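Local structure of MOR (Lactococcus phage TP901-1, 6TRI) at residues C18-Q21 against Y22-A25; T34-L37 against K38-K42; T44-D47 against D48-L51. The protein probably acts as a modulator of repression in the phage's genetic switch, a small all-helical protein of probable helix-turn-helix type bound here to another protein. All coordinates share one frame; numbering follows the deposited sequence.

Following the chain from its N terminus, helix 8-17 gives way to contact 1, the turn at 18-21 that starts helix 21-28. Contact 2 runs along helix 32-39 and over its C-terminal end, and contact 3 starts helix 47-57 after the loop. Each is a local turn, so the three stand in series, without nesting or crossing. Contacts 1 and 2 meet where Gln-21 and Ala-25 pack on Val-35, Ser-36 and Leu-39, joining the two helices of the probable helix-turn-helix. Lys-38 and Leu-39 tie contact 2 to contact 3. Contacts 1 and 3 lie on opposite sides of the chain's centre, about 17 Å apart between centres, yet Phe-24 reaches Trp-45.

Contact 1: C18-Q21 against Y22-A25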
# COMPACT_ATOMS: atom_id res chain seq x y z
N CYS B 18 -18.11 -11.21 2.67
CA CYS B 18 -19.16 -10.27 2.29
C CYS B 18 -20.19 -10.86 1.34
O CYS B 18 -21.35 -10.43 1.31
CB CYS B 18 -18.54 -9.03 1.66
SG CYS B 18 -17.39 -8.16 2.73
N GLY B 19 -19.78 -11.85 0.55
CA GLY B 19 -20.66 -12.42 -0.45
C GLY B 19 -20.41 -11.80 -1.81
O GLY B 19 -19.57 -12.27 -2.57
N THR B 20 -21.15 -10.74 -2.12
CA THR B 20 -21.00 -10.06 -3.40
C THR B 20 -20.01 -8.90 -3.30
O THR B 20 -19.70 -8.41 -2.21
CB THR B 20 -22.34 -9.51 -3.92
OG1 THR B 20 -22.76 -8.41 -3.10
CG2 THR B 20 -23.40 -10.59 -3.91
N GLN B 21 -19.53 -8.46 -4.46
CA GLN B 21 -18.69 -7.28 -4.56
C GLN B 21 -19.47 -6.05 -4.09
O GLN B 21 -18.91 -5.13 -3.49
CB GLN B 21 -18.20 -7.10 -5.99
CG GLN B 21 -17.57 -5.76 -6.30
CD GLN B 21 -17.21 -5.61 -7.76
OE1 GLN B 21 -17.69 -4.72 -8.45
NE2 GLN B 21 -16.34 -6.50 -8.24
N TYR B 22 -20.77 -6.05 -4.36
CA TYR B 22 -21.65 -4.97 -3.93
C TYR B 22 -21.69 -4.85 -2.41
O TYR B 22 -21.55 -3.76 -1.87
CB TYR B 22 -23.06 -5.17 -4.49
CG TYR B 22 -24.06 -4.16 -3.98
CD1 TYR B 22 -24.10 -2.88 -4.50
CD2 TYR B 22 -24.97 -4.50 -2.98
CE1 TYR B 22 -25.02 -1.95 -4.04
CE2 TYR B 22 -25.89 -3.57 -2.52
CZ TYR B 22 -25.91 -2.30 -3.05
OH TYR B 22 -26.83 -1.38 -2.59
N ASN B 23 -21.88 -5.99 -1.75
CA ASN B 23 -21.86 -6.03 -0.29
C ASN B 23 -20.55 -5.50 0.26
O ASN B 23 -20.53 -4.76 1.25
CB ASN B 23 -22.08 -7.46 0.21
CG ASN B 23 -23.51 -7.92 0.07
OD1 ASN B 23 -24.44 -7.10 0.03
ND2 ASN B 23 -23.71 -9.23 -0.01
N PHE B 24 -19.45 -5.88 -0.38
CA PHE B 24 -18.13 -5.41 0.01
C PHE B 24 -18.03 -3.90 -0.15
O PHE B 24 -17.48 -3.21 0.71
CB PHE B 24 -17.05 -6.11 -0.80
CG PHE B 24 -15.66 -5.68 -0.46
CD1 PHE B 24 -15.18 -5.79 0.83
CD2 PHE B 24 -14.82 -5.16 -1.43
CE1 PHE B 24 -13.90 -5.39 1.15
CE2 PHE B 24 -13.53 -4.76 -1.12
CZ PHE B 24 -13.07 -4.88 0.18
N ALA B 25 -18.56 -3.39 -1.26
CA ALA B 25 -18.56 -1.96 -1.54
C ALA B 25 -19.24 -1.17 -0.43
O ALA B 25 -18.68 -0.20 0.09
CB ALA B 25 -19.24 -1.68 -2.87
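Helix 21-28 winds up here from the turn at Gly-19 and Thr-20, its first backbone bonds running from Phe-24 N to Thr-20 O (3.1 Å) and from Ala-25 N to Gln-21 O (2.9 Å). Thr-20 is the N-cap. At chi1 70° Thr-20 OG1 is turned toward the helix start and accepts a nearly straight bond from Asn-23 N at 2.9 Å. Asn-23 then reaches back past the cap: its ND2 donates to Cys-18 O at 3.0 Å, a more bent bond (140°) with the oxygen lying somewhat out of the amide plane. Gly-19, between Cys-18 and Thr-20, takes up positive phi as the chain leaves helix 8-17. On the inner side, Cys-18 SG comes to the edge of the Phe-24 ring, 3.8 Å from CD1, a sulfur-aromatic contact made near the ring plane; both side chains also rest on Leu-57 of helix 47-57. The chemistry thus divides in two: Thr-20 and Asn-23 supply polar partners for a helix-start N-H and a loop carbonyl, while Cys-18 and Phe-24 pack the same turn against helix 47-57 at Leu-57.

Contact 2: T34-L37 against K38-K42; sequences TVSL and KLNDK
A Schellman motif ends helix 32-39, probably the recognition helix of the helix-turn-helix: Lys-42 N bonds to Leu-37 O at 2.8 Å, and Asp-41 N closes the inner turn on Lys-38 O at 3.2 Å. Asp-41 makes the reversal possible with its positive phi. The side chains of Leu-37 and Lys-42 cross at an angle, the leucine CD2 meeting the aliphatic CD of the lysine at 3.6 Å. Just before this, within the helix, Leu-39 N bonds to Val-35 O at 2.9 Å, and the two side chains lie alongside each other, Val-35 CG1 against Leu-39 CD1 at 3.7 Å. This pair faces inward: Val-35 packs on Gln-21 and Ala-25 of helix 21-28, and Leu-39 on Leu-10, Leu-11 and Ile-14 of helix 8-17. Thr-34 and Lys-38 also run side by side. The threonine's methyl CG2 stands anti to the backbone N, which lays it against Lys-38 CE at 3.5 Å, while OG1 hydrogen-bonds to Ser-31 OG. The lysine chain, extended to CE, bends at its last torsion (chi4 -64°), and NZ goes to Thr-44 O and to a salt bridge with Glu-49 OE1. Asn-40, just past the helix, brings ND2 to Ser-36 O, but at 2.5 Å the spacing is too short to trust in detail. Chemically, Leu-37 O and Lys-38 O are answered by backbone N-H groups of the Schellman turn, and the buried Lys-38 has its ammonium held by a carbonyl and a carboxylate, which would probably favour its charged form.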
# COMPACT_ATOMS: atom_id res chain seq x y z
N THR B 34 -16.48 1.92 -8.16
CA THR B 34 -15.18 2.24 -7.60
C THR B 34 -14.45 0.96 -7.21
O THR B 34 -13.27 0.79 -7.52
CB THR B 34 -15.32 3.16 -6.38
OG1 THR B 34 -15.91 4.40 -6.78
CG2 THR B 34 -13.96 3.44 -5.77
N VAL B 35 -15.17 0.07 -6.54
CA VAL B 35 -14.60 -1.21 -6.11
C VAL B 35 -14.24 -2.08 -7.31
O VAL B 35 -13.19 -2.72 -7.33
CB VAL B 35 -15.58 -1.96 -5.20
CG1 VAL B 35 -15.01 -3.31 -4.81
CG2 VAL B 35 -15.87 -1.13 -3.96
N SER B 36 -15.12 -2.09 -8.31
CA SER B 36 -14.88 -2.85 -9.52
C SER B 36 -13.60 -2.43 -10.24
O SER B 36 -12.81 -3.27 -10.66
CB SER B 36 -16.07 -2.71 -10.48
OG SER B 36 -15.75 -3.28 -11.74
N LEU B 37 -13.40 -1.12 -10.37
CA LEU B 37 -12.22 -0.59 -11.06
C LEU B 37 -10.93 -0.90 -10.30
O LEU B 37 -9.86 -1.00 -10.89
CB LEU B 37 -12.35 0.92 -11.26
CG LEU B 37 -13.44 1.43 -12.20
CD1 LEU B 37 -13.51 2.94 -12.15
CD2 LEU B 37 -13.18 0.96 -13.62
N LYS B 38 -11.04 -1.06 -8.98
CA LYS B 38 -9.86 -1.35 -8.17
C LYS B 38 -9.54 -2.84 -8.17
O LYS B 38 -8.38 -3.23 -8.26
CB LYS B 38 -10.07 -0.85 -6.74
CG LYS B 38 -10.05 0.66 -6.65
CD LYS B 38 -10.48 1.15 -5.28
CE LYS B 38 -10.55 2.67 -5.25
NZ LYS B 38 -9.22 3.30 -5.47
N LEU B 39 -10.58 -3.67 -8.10
CA LEU B 39 -10.39 -5.12 -8.13
C LEU B 39 -9.96 -5.59 -9.52
O LEU B 39 -9.44 -6.69 -9.68
CB LEU B 39 -11.66 -5.85 -7.71
CG LEU B 39 -12.09 -5.64 -6.26
CD1 LEU B 39 -13.38 -6.39 -5.96
CD2 LEU B 39 -10.99 -6.08 -5.32
N ASN B 40 -10.19 -4.74 -10.52
CA ASN B 40 -9.81 -5.06 -11.89
C ASN B 40 -8.59 -4.26 -12.32
O ASN B 40 -8.32 -4.11 -13.51
CB ASN B 40 -10.98 -4.82 -12.83
CG ASN B 40 -12.12 -5.80 -12.62
OD1 ASN B 40 -12.14 -6.87 -13.22
ND2 ASN B 40 -13.05 -5.46 -11.74
N ASP B 41 -7.87 -3.74 -11.33
CA ASP B 41 -6.57 -3.11 -11.52
C ASP B 41 -6.58 -1.97 -12.54
O ASP B 41 -5.60 -1.75 -13.25
CB ASP B 41 -5.54 -4.17 -11.94
CG ASP B 41 -4.13 -3.79 -11.55
OD1 ASP B 41 -3.93 -3.36 -10.39
OD2 ASP B 41 -3.23 -3.93 -12.39
N LYS B 42 -7.69 -1.24 -12.61
CA LYS B 42 -7.76 -0.05 -13.45
C LYS B 42 -7.43 1.19 -12.62
O LYS B 42 -6.88 2.17 -13.13
CB LYS B 42 -9.14 0.10 -14.08
CG LYS B 42 -9.46 -0.95 -15.14
CD LYS B 42 -10.76 -0.60 -15.86
CE LYS B 42 -11.10 -1.62 -16.93
NZ LYS B 42 -12.36 -1.26 -17.63

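Contact 3: T44-D47 against D48-L51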
# COMPACT_ATOMS: atom_id res chain seq x y z
N THR B 44 -5.69 2.38 -8.82
CA THR B 44 -4.89 1.98 -7.68
C THR B 44 -5.66 2.13 -6.37
O THR B 44 -6.57 2.95 -6.27
CB THR B 44 -3.59 2.80 -7.61
OG1 THR B 44 -2.80 2.36 -6.49
CG2 THR B 44 -3.89 4.28 -7.46
N TRP B 45 -5.30 1.32 -5.38
CA TRP B 45 -5.92 1.39 -4.06
C TRP B 45 -5.38 2.56 -3.24
O TRP B 45 -4.17 2.78 -3.19
CB TRP B 45 -5.70 0.08 -3.29
CG TRP B 45 -6.54 -1.06 -3.77
CD1 TRP B 45 -6.31 -1.84 -4.86
CD2 TRP B 45 -7.73 -1.57 -3.15
NE1 TRP B 45 -7.29 -2.80 -4.97
CE2 TRP B 45 -8.17 -2.65 -3.93
CE3 TRP B 45 -8.46 -1.21 -2.01
CZ2 TRP B 45 -9.32 -3.38 -3.62
CZ3 TRP B 45 -9.59 -1.94 -1.70
CH2 TRP B 45 -10.01 -3.01 -2.50
N LYS B 46 -6.27 3.29 -2.58
CA LYS B 46 -5.86 4.36 -1.68
C LYS B 46 -5.34 3.77 -0.38
O LYS B 46 -5.61 2.61 -0.06
CB LYS B 46 -7.01 5.33 -1.41
CG LYS B 46 -7.52 6.05 -2.65
CD LYS B 46 -8.67 6.99 -2.30
CE LYS B 46 -8.22 8.11 -1.38
NZ LYS B 46 -9.34 9.03 -1.08
N ASP B 47 -4.58 4.57 0.36
CA ASP B 47 -4.03 4.16 1.65
C ASP B 47 -5.13 3.73 2.62
O ASP B 47 -5.07 2.64 3.19
CB ASP B 47 -3.20 5.31 2.25
CG ASP B 47 -2.57 4.94 3.58
OD1 ASP B 47 -1.48 4.33 3.57
OD2 ASP B 47 -3.16 5.27 4.63
N ASP B 48 -6.13 4.58 2.77
CA ASP B 48 -7.22 4.33 3.72
C ASP B 48 -8.11 3.16 3.32
O ASP B 48 -8.70 2.50 4.17
CB ASP B 48 -8.07 5.60 3.88
CG ASP B 48 -8.67 6.07 2.57
OD1 ASP B 48 -8.06 6.96 1.92
OD2 ASP B 48 -9.74 5.55 2.18
N GLU B 49 -8.22 2.91 2.02
CA GLU B 49 -9.07 1.82 1.53
C GLU B 49 -8.49 0.46 1.90
O GLU B 49 -9.23 -0.45 2.26
CB GLU B 49 -9.25 1.93 0.01
CG GLU B 49 -10.05 3.14 -0.43
CD GLU B 49 -9.91 3.42 -1.91
OE1 GLU B 49 -9.01 2.84 -2.55
OE2 GLU B 49 -10.70 4.24 -2.44
N ILE B 50 -7.18 0.33 1.81
CA ILE B 50 -6.52 -0.93 2.17
C ILE B 50 -6.69 -1.21 3.66
O ILE B 50 -7.01 -2.33 4.06
CB ILE B 50 -5.03 -0.91 1.81
CG1 ILE B 50 -4.85 -0.79 0.29
CG2 ILE B 50 -4.34 -2.17 2.32
CD1 ILE B 50 -3.41 -0.85 -0.17
N LEU B 51 -6.50 -0.18 4.48
CA LEU B 51 -6.66 -0.32 5.93
C LEU B 51 -8.09 -0.72 6.29
O LEU B 51 -8.30 -1.51 7.21
CB LEU B 51 -6.27 0.97 6.65
CG LEU B 51 -4.81 1.12 7.08
CD1 LEU B 51 -3.87 1.12 5.88
CD2 LEU B 51 -4.63 2.37 7.92
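The indole of Trp-45 and the carboxylate of Glu-49 stand with their planes at 90°, and the glutamate comes to the ring's edge, its CB 3.8 Å from Trp-45 CE3. Away from these two segments the indole meets the ring of Tyr-7 at an oblique angle and that of Phe-68 edge-to-face. Ile-50 approaches the root of the tryptophan instead, CG1 to Trp-45 CB at 3.8 Å. The carboxylate folds back under the start of helix 47-57. Glu-49 CG stands anti to its carbonyl carbon (chi1 -67°) and the chain runs on extended, which carries OE1 back to Lys-46 N at 2.8 Å. That bond is nearly straight, but the N-H comes from above the carboxylate plane, 48° out of it. Glu-49, the third helical residue, thus accepts from the N-H of the N-cap residue Lys-46, without the return bond that would complete a capping box. The lysine's methylenes lie over the carboxylate, Lys-46 CD 3.4 Å from Glu-49 OE2, before the chain bends at chi3 and runs beside Asp-48. There Lys-46 NZ forms a long salt bridge of 3.9 Å with Asp-48 OD1. The backbone bonds of this first turn are weak, with Ile-50 N 3.3 Å from Lys-46 O. Two acidic side chains at the helix N-terminus, Asp-47 and Asp-48, probably suit the positive end of the helix dipole. In the fold, Trp-45 lies against Lys-38 and Leu-39 of helix 32-39, Ile-50 touches Phe-69 beyond helix 64-68, and the outer side of the loop faces a chain of another protein, whose backbone and a polar side chain hydrogen-bond to Trp-45 while Ile-50 and Leu-51 pack against it.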